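Local coordinates for protein putative deoxyribonuclease yjjV (Escherichia coli, PDB 1ZZM) that probably hydrolyses ester bonds, as a TatD-type, metal-dependent hydrolase that binds two divalent cations per subunit, at residues Phe12-Phe17 and Ala43-Arg48; Gly158-Leu163 and Arg186-Arg191. All blocks are in the same frame, centred on the assembly; numbering follows the deposited sequence.

Contact 1 of 2, residues Phe12-Phe17 and Ala43-Arg48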
ATOM      1  N   PHE A  12      -2.338  -2.137  10.316  1.00 10.72           N
ATOM      2  CA  PHE A  12      -3.261  -2.125  11.449  1.00 12.35           C
ATOM      3  C   PHE A  12      -3.107  -3.251  12.470  1.00 11.57           C
ATOM      4  O   PHE A  12      -3.790  -3.237  13.499  1.00 14.21           O
ATOM      5  CB  PHE A  12      -4.671  -2.140  10.887  1.00 11.71           C
ATOM      6  CG  PHE A  12      -5.712  -1.568  11.811  1.00 13.15           C
ATOM      7  CD1 PHE A  12      -5.802  -0.202  12.003  1.00 13.34           C
ATOM      8  CD2 PHE A  12      -6.625  -2.409  12.458  1.00 14.14           C
ATOM      9  CE1 PHE A  12      -6.793   0.346  12.837  1.00 13.20           C
ATOM     10  CE2 PHE A  12      -7.626  -1.880  13.298  1.00 14.23           C
ATOM     11  CZ  PHE A  12      -7.708  -0.509  13.489  1.00 12.88           C
ATOM     12  N   ASP A  13      -2.239  -4.224  12.196  1.00 11.36           N
ATOM     13  CA  ASP A  13      -2.010  -5.330  13.123  1.00 10.95           C
ATOM     14  C   ASP A  13      -0.830  -5.030  14.054  1.00 12.35           C
ATOM     15  O   ASP A  13      -0.479  -5.843  14.907  1.00 13.54           O
ATOM     16  CB  ASP A  13      -1.757  -6.650  12.372  1.00 10.32           C
ATOM     17  CG  ASP A  13      -0.632  -6.554  11.352  1.00 13.52           C
ATOM     18  OD1 ASP A  13      -0.554  -5.550  10.615  1.00 15.82           O
ATOM     19  OD2 ASP A  13       0.155  -7.515  11.288  1.00 11.35           O
ATOM     20  N   PHE A  14      -0.214  -3.874  13.868  1.00 11.13           N
ATOM     21  CA  PHE A  14       0.894  -3.454  14.732  1.00 11.79           C
ATOM     22  C   PHE A  14       0.431  -2.378  15.718  1.00 13.67           C
ATOM     23  O   PHE A  14      -0.650  -1.798  15.568  1.00 10.65           O
ATOM     24  CB  PHE A  14       2.014  -2.830  13.902  1.00 12.50           C
ATOM     25  CG  PHE A  14       2.856  -3.819  13.148  1.00 12.78           C
ATOM     26  CD1 PHE A  14       2.393  -4.407  11.962  1.00 14.24           C
ATOM     27  CD2 PHE A  14       4.117  -4.175  13.629  1.00 16.44           C
ATOM     28  CE1 PHE A  14       3.187  -5.355  11.265  1.00 11.09           C
ATOM     29  CE2 PHE A  14       4.909  -5.107  12.947  1.00 17.59           C
ATOM     30  CZ  PHE A  14       4.450  -5.704  11.764  1.00 14.02           C
ATOM     31  N   PRO A  15       1.282  -2.052  16.717  1.00 15.28           N
ATOM     32  CA  PRO A  15       0.969  -1.015  17.713  1.00 15.61           C
ATOM     33  C   PRO A  15       0.963   0.318  16.956  1.00 16.56           C
ATOM     34  O   PRO A  15       1.750   0.506  16.026  1.00 15.91           O
ATOM     35  CB  PRO A  15       2.169  -1.072  18.685  1.00 16.36           C
ATOM     36  CG  PRO A  15       2.731  -2.469  18.507  1.00 16.80           C
ATOM     37  CD  PRO A  15       2.581  -2.699  17.004  1.00 17.03           C
ATOM     38  N   PRO A  16       0.176   1.306  17.399  1.00 13.65           N
ATOM     39  CA  PRO A  16      -0.731   1.368  18.549  1.00 15.80           C
ATOM     40  C   PRO A  16      -2.134   0.804  18.325  1.00 16.59           C
ATOM     41  O   PRO A  16      -2.974   0.872  19.232  1.00 17.13           O
ATOM     42  CB  PRO A  16      -0.772   2.865  18.843  1.00 15.82           C
ATOM     43  CG  PRO A  16      -0.839   3.445  17.467  1.00 13.96           C
ATOM     44  CD  PRO A  16       0.205   2.596  16.686  1.00 15.44           C
ATOM     45  N   PHE A  17      -2.397   0.211  17.157  1.00 14.90           N
ATOM     46  CA  PHE A  17      -3.752  -0.285  16.865  1.00 15.08           C
ATOM     47  C   PHE A  17      -4.092  -1.646  17.456  1.00 16.20           C
ATOM     48  O   PHE A  17      -5.268  -1.943  17.750  1.00 16.93           O
ATOM     49  CB  PHE A  17      -3.966  -0.311  15.336  1.00 13.00           C
ATOM     50  CG  PHE A  17      -3.352   0.864  14.640  1.00 13.62           C
ATOM     51  CD1 PHE A  17      -3.850   2.148  14.849  1.00 12.74           C
ATOM     52  CD2 PHE A  17      -2.217   0.702  13.849  1.00 13.79           C
ATOM     53  CE1 PHE A  17      -3.218   3.260  14.290  1.00 14.02           C
ATOM     54  CE2 PHE A  17      -1.577   1.802  13.278  1.00 15.29           C
ATOM     55  CZ  PHE A  17      -2.069   3.087  13.500  1.00 15.42           C
ATOM     56  N   ALA A  43       5.003 -14.283   7.142  1.00  9.93           N
ATOM     57  CA  ALA A  43       4.101 -15.422   7.343  1.00 11.95           C
ATOM     58  C   ALA A  43       3.607 -15.565   8.772  1.00 11.56           C
ATOM     59  O   ALA A  43       2.487 -15.965   8.993  1.00 10.64           O
ATOM     60  CB  ALA A  43       4.797 -16.732   6.886  1.00 12.99           C
ATOM     61  N   GLU A  44       4.446 -15.229   9.739  1.00 12.02           N
ATOM     62  CA  GLU A  44       4.025 -15.344  11.119  1.00 15.04           C
ATOM     63  C   GLU A  44       2.853 -14.409  11.445  1.00 15.65           C
ATOM     64  O   GLU A  44       2.121 -14.663  12.400  1.00 17.46           O
ATOM     65  CB  GLU A  44       5.205 -15.067  12.047  1.00 18.99           C
ATOM     66  CG  GLU A  44       4.810 -14.898  13.483  1.00 27.42           C
ATOM     67  CD  GLU A  44       6.014 -14.762  14.394  1.00 35.32           C
ATOM     68  OE1 GLU A  44       6.845 -13.855  14.153  1.00 38.74           O
ATOM     69  OE2 GLU A  44       6.123 -15.564  15.345  1.00 37.93           O
ATOM     70  N   ASN A  45       2.665 -13.347  10.653  1.00 14.23           N
ATOM     71  CA  ASN A  45       1.547 -12.419  10.865  1.00 10.95           C
ATOM     72  C   ASN A  45       0.329 -12.711   9.962  1.00 11.80           C
ATOM     73  O   ASN A  45      -0.668 -11.980  10.042  1.00 12.00           O
ATOM     74  CB  ASN A  45       1.985 -10.966  10.624  1.00 11.87           C
ATOM     75  CG  ASN A  45       3.044 -10.524  11.588  1.00 16.70           C
ATOM     76  OD1 ASN A  45       3.214 -11.156  12.617  1.00 17.55           O
ATOM     77  ND2 ASN A  45       3.764  -9.431  11.276  1.00 16.03           N
ATOM     78  N   PHE A  46       0.381 -13.744   9.117  1.00  9.74           N
ATOM     79  CA  PHE A  46      -0.788 -14.023   8.247  1.00 13.29           C
ATOM     80  C   PHE A  46      -2.093 -14.258   9.021  1.00 13.38           C
ATOM     81  O   PHE A  46      -3.155 -13.732   8.666  1.00 15.29           O
ATOM     82  CB  PHE A  46      -0.546 -15.234   7.327  1.00 11.67           C
ATOM     83  CG  PHE A  46       0.489 -14.996   6.256  1.00 13.67           C
ATOM     84  CD1 PHE A  46       1.049 -13.724   6.063  1.00 13.60           C
ATOM     85  CD2 PHE A  46       0.890 -16.039   5.425  1.00 15.78           C
ATOM     86  CE1 PHE A  46       1.992 -13.505   5.057  1.00 15.56           C
ATOM     87  CE2 PHE A  46       1.841 -15.827   4.406  1.00 16.42           C
ATOM     88  CZ  PHE A  46       2.389 -14.554   4.229  1.00 12.92           C
ATOM     89  N   ALA A  47      -2.019 -15.048  10.083  1.00 13.72           N
ATOM     90  CA  ALA A  47      -3.201 -15.332  10.870  1.00 15.10           C
ATOM     91  C   ALA A  47      -3.845 -14.091  11.455  1.00 14.94           C
ATOM     92  O   ALA A  47      -5.045 -13.937  11.365  1.00 13.96           O
ATOM     93  CB  ALA A  47      -2.866 -16.320  12.002  1.00 16.98           C
ATOM     94  N   ARG A  48      -3.060 -13.214  12.072  1.00 13.49           N
ATOM     95  CA  ARG A  48      -3.637 -12.022  12.668  1.00 13.91           C
ATOM     96  C   ARG A  48      -4.203 -11.012  11.639  1.00 15.32           C
ATOM     97  O   ARG A  48      -5.166 -10.291  11.927  1.00 12.89           O
ATOM     98  CB  ARG A  48      -2.607 -11.371  13.585  1.00 11.31           C
ATOM     99  CG  ARG A  48      -1.476 -10.610  12.906  1.00 11.44           C
ATOM    100  CD  ARG A  48      -0.456 -10.181  13.994  1.00 13.58           C
ATOM    101  NE  ARG A  48       0.493  -9.190  13.488  1.00 13.25           N
ATOM    102  CZ  ARG A  48       1.478  -8.673  14.210  1.00 15.02           C
ATOM    103  NH1 ARG A  48       1.662  -9.061  15.472  1.00 13.24           N
ATOM    104  NH2 ARG A  48       2.241  -7.721  13.700  1.00 15.28           N
TER
HETATM  105  O   HOH W   1       1.867  -8.090   9.189  1.00 17.26           O

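Contact 2 of 2, residues Gly158-Leu163 and Arg186-Arg191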
ATOM      1  N   GLY A 158       3.198   4.419  -1.048  1.00 11.59           N
ATOM      2  CA  GLY A 158       4.046   5.430  -0.425  1.00 11.30           C
ATOM      3  C   GLY A 158       5.097   5.979  -1.342  1.00 13.80           C
ATOM      4  O   GLY A 158       6.215   6.221  -0.939  1.00 13.49           O
ATOM      5  N   PHE A 159       4.717   6.222  -2.583  1.00 12.08           N
ATOM      6  CA  PHE A 159       5.665   6.691  -3.563  1.00 14.95           C
ATOM      7  C   PHE A 159       6.401   7.994  -3.269  1.00 15.08           C
ATOM      8  O   PHE A 159       5.801   9.000  -2.873  1.00 13.13           O
ATOM      9  CB  PHE A 159       4.983   6.858  -4.934  1.00 13.83           C
ATOM     10  CG  PHE A 159       5.937   7.276  -6.030  1.00 16.78           C
ATOM     11  CD1 PHE A 159       6.687   6.329  -6.722  1.00 17.65           C
ATOM     12  CD2 PHE A 159       6.127   8.632  -6.328  1.00 15.54           C
ATOM     13  CE1 PHE A 159       7.625   6.719  -7.694  1.00 18.31           C
ATOM     14  CE2 PHE A 159       7.061   9.022  -7.298  1.00 14.98           C
ATOM     15  CZ  PHE A 159       7.808   8.064  -7.975  1.00 14.27           C
ATOM     16  N   SER A 160       7.711   7.952  -3.455  1.00 12.92           N
ATOM     17  CA  SER A 160       8.516   9.161  -3.349  1.00 16.60           C
ATOM     18  C   SER A 160       9.573   8.960  -4.408  1.00 15.23           C
ATOM     19  O   SER A 160      10.245   7.931  -4.429  1.00 16.28           O
ATOM     20  CB  SER A 160       9.198   9.325  -1.997  1.00 17.40           C
ATOM     21  OG  SER A 160       9.983  10.515  -2.059  1.00 24.24           O
ATOM     22  N   GLY A 161       9.725   9.927  -5.296  1.00 17.26           N
ATOM     23  CA  GLY A 161      10.716   9.755  -6.342  1.00 17.24           C
ATOM     24  C   GLY A 161      10.490  10.719  -7.464  1.00 15.12           C
ATOM     25  O   GLY A 161       9.789  11.685  -7.288  1.00 16.64           O
ATOM     26  N   SER A 162      11.065  10.430  -8.626  1.00 17.69           N
ATOM     27  CA  SER A 162      10.976  11.312  -9.781  1.00 16.45           C
ATOM     28  C   SER A 162       9.727  11.134 -10.637  1.00 14.36           C
ATOM     29  O   SER A 162       9.029  10.119 -10.586  1.00 14.21           O
ATOM     30  CB  SER A 162      12.204  11.107 -10.680  1.00 16.92           C
ATOM     31  OG  SER A 162      12.119   9.865 -11.376  1.00 17.54           O
ATOM     32  N   LEU A 163       9.458  12.141 -11.441  1.00 12.47           N
ATOM     33  CA  LEU A 163       8.313  12.070 -12.328  1.00 13.75           C
ATOM     34  C   LEU A 163       8.513  10.910 -13.300  1.00 13.74           C
ATOM     35  O   LEU A 163       7.571  10.164 -13.591  1.00 15.28           O
ATOM     36  CB  LEU A 163       8.185  13.378 -13.098  1.00 16.07           C
ATOM     37  CG  LEU A 163       6.993  13.463 -14.038  1.00 17.97           C
ATOM     38  CD1 LEU A 163       5.761  13.211 -13.267  1.00 21.70           C
ATOM     39  CD2 LEU A 163       6.936  14.835 -14.683  1.00 20.53           C
ATOM     40  N   ARG A 186       9.729  20.466   1.456  1.00 21.50           N
ATOM     41  CA  ARG A 186      11.165  20.661   1.402  1.00 25.89           C
ATOM     42  C   ARG A 186      11.959  19.357   1.398  1.00 26.97           C
ATOM     43  O   ARG A 186      13.177  19.379   1.273  1.00 28.80           O
ATOM     44  CB  ARG A 186      11.598  21.548   2.582  1.00 28.46           C
ATOM     45  CG  ARG A 186      10.833  22.881   2.657  1.00 33.95           C
ATOM     46  CD  ARG A 186      11.081  23.630   3.989  1.00 33.88           C
ATOM     47  NE  ARG A 186      12.482  24.011   4.169  1.00 35.66           N
ATOM     48  CZ  ARG A 186      12.935  24.733   5.190  1.00 36.84           C
ATOM     49  NH1 ARG A 186      12.100  25.157   6.135  1.00 36.61           N
ATOM     50  NH2 ARG A 186      14.225  25.037   5.267  1.00 38.56           N
ATOM     51  N   ALA A 187      11.282  18.220   1.499  1.00 27.31           N
ATOM     52  CA  ALA A 187      11.981  16.931   1.555  1.00 28.83           C
ATOM     53  C   ALA A 187      12.229  16.252   0.215  1.00 29.68           C
ATOM     54  O   ALA A 187      13.085  15.373   0.110  1.00 31.01           O
ATOM     55  CB  ALA A 187      11.225  15.978   2.479  1.00 29.17           C
ATOM     56  N   SER A 188      11.468  16.639  -0.798  1.00 28.45           N
ATOM     57  CA  SER A 188      11.617  16.067  -2.131  1.00 28.48           C
ATOM     58  C   SER A 188      10.722  16.828  -3.085  1.00 26.50           C
ATOM     59  O   SER A 188      10.047  17.788  -2.699  1.00 26.75           O
ATOM     60  CB  SER A 188      11.218  14.576  -2.166  1.00 29.57           C
ATOM     61  OG  SER A 188       9.801  14.405  -2.148  1.00 24.42           O
ATOM     62  N   LYS A 189      10.694  16.369  -4.329  1.00 28.47           N
ATOM     63  CA  LYS A 189       9.883  17.005  -5.352  1.00 26.31           C
ATOM     64  C   LYS A 189       8.691  16.106  -5.677  1.00 24.71           C
ATOM     65  O   LYS A 189       8.069  16.208  -6.747  1.00 20.43           O
ATOM     66  CB  LYS A 189      10.731  17.242  -6.605  1.00 31.27           C
ATOM     67  CG  LYS A 189      11.961  18.116  -6.364  1.00 36.42           C
ATOM     68  CD  LYS A 189      11.579  19.450  -5.727  1.00 41.18           C
ATOM     69  CE  LYS A 189      10.571  20.211  -6.588  1.00 44.43           C
ATOM     70  NZ  LYS A 189      10.023  21.417  -5.888  1.00 48.15           N
ATOM     71  N   THR A 190       8.365  15.225  -4.743  1.00 17.72           N
ATOM     72  CA  THR A 190       7.248  14.326  -4.965  1.00 17.37           C
ATOM     73  C   THR A 190       5.905  15.056  -5.110  1.00 15.40           C
ATOM     74  O   THR A 190       5.008  14.604  -5.850  1.00 15.67           O
ATOM     75  CB  THR A 190       7.191  13.255  -3.867  1.00 14.70           C
ATOM     76  OG1 THR A 190       8.402  12.497  -3.901  1.00 15.38           O
ATOM     77  CG2 THR A 190       6.011  12.283  -4.115  1.00 16.52           C
ATOM     78  N   ARG A 191       5.748  16.201  -4.454  1.00 14.59           N
ATOM     79  CA  ARG A 191       4.491  16.930  -4.586  1.00 15.52           C
ATOM     80  C   ARG A 191       4.268  17.340  -6.035  1.00 13.17           C
ATOM     81  O   ARG A 191       3.139  17.282  -6.535  1.00 13.53           O
ATOM     82  CB  ARG A 191       4.475  18.186  -3.688  1.00 17.84           C
ATOM     83  CG  ARG A 191       4.508  17.876  -2.191  1.00 22.16           C
ATOM     84  CD  ARG A 191       4.959  19.105  -1.372  1.00 21.61           C
ATOM     85  NE  ARG A 191       4.179  20.318  -1.623  1.00 22.24           N
ATOM     86  CZ  ARG A 191       2.981  20.585  -1.097  1.00 25.49           C
ATOM     87  NH1 ARG A 191       2.398  19.722  -0.285  1.00 26.04           N
ATOM     88  NH2 ARG A 191       2.367  21.737  -1.361  1.00 28.79           N
TER

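Contact 1 of 2, residues Phe12-Phe17 and Ala43-Arg48
Asp13 and Arg48 form a salt bridge that ties the loop after strand 5-7 to the first turn of helix 46-55, in the TatD-type TIM barrel. The two charged side chains cross at about a right angle, with the carboxylate and guanidinium planes 81° apart, so they do not pair side by side. A single carboxylate oxygen does the work. Asp13 OD2 receives Arg48 NE at 2.8 Å, the donor arriving on the anti side of the carboxylate and OD2 lying close to the guanidinium plane; a second, weak bond comes from Arg48 NH2 to the same OD2 at 3.2 Å. The guanidinium is also sandwiched by oxygens, Asp13 O over one face and Asn45 OD1 over the other, which probably favours its positive charge and resists its turning. Arg48 reaches this place with CG between its own backbone N and carbonyl carbon (chi1 75°) and the chain then extended as far as NE. Its NH2 continues onto Phe14, standing 3.4 Å above the plane of that ring and over its centre. Ring and guanidinium are nearly perpendicular, at 85°, so the cation-pi contact is made by one nitrogen pointing into the ring face rather than by a flat stack. Phe14 also lines the pocket holding the polyethylene glycol fragment, close to the metal ligand His11. Asn45 ND2 approaches the same ring obliquely, 3.8 Å from Phe14 CZ. A bridging water completes the link, donating to Asp13 OD2 at 2.8 Å and accepting from Asn45 ND2 at 3.1 Å.

Contact 2 of 2, residues Gly158-Leu163 and Arg186-Arg191
The backbone of Ser160 passes that of Thr190 with their CA atoms 5.6 Å apart, where the extended loop after strand 154-156 runs by the first turn of helix 190-196. Thr190 turns its side chain toward that loop and divides it between two kinds of neighbour. Its OG1 shares a hydrogen bond with Ser160 OG at 3.1 Å, in which either hydroxyl may be the donor, and also lies 3.2 Å from Gly161 N. Ser188 OG is 2.9 Å from the same Thr190 OG1, so the three hydroxyls form a bent cluster, with Thr190 OG1 at the corner. Ser160 contributes by holding OG anti to its backbone N (chi1 178°). This joins successive beta-alpha units of the TIM barrel: the loop leads into helix 163-171, the next strand is 175-178, and helix 190-196 follows. The other branch of Thr190, CG2, faces the same loop nearer Phe159, 3.5 Å from Phe159 O and 4.3 Å from Phe159 CD2, approaching that ring obliquely. Phe159 packs further against Val193, Ala166 and Phe169 and stacks on the ring of His138. A valine in place of Thr190 would probably leave Ser160 OG without its hydroxyl mate across the contact and take away the group that lies between it and Ser188 OG. At Gly161, phi of 163° and psi of -161° would bring any CB too close to the carbonyl oxygen of Ser160, and a CB there would also fall about 3.1 Å from Phe159 CZ.

In the fold
Contact 1 and contact 2 lie on opposite sides of the chain's centre, their own centres 28 Å apart and their nearest atoms about 14 Å apart, with the two-metal site in the space they flank. They follow in series along the chain. Contact 1 reaches the site through Phe14, whose side chain is about 8 Å from a bound zinc ion and about 4 Å from the glycol fragment, probably a crystallisation additive, though such molecules often settle in pockets. Contact 2 stands a little farther back: the side chain of Phe159 is about 10 Å from a zinc ion and about 7 Å from that of His157, a ligand of metal 2.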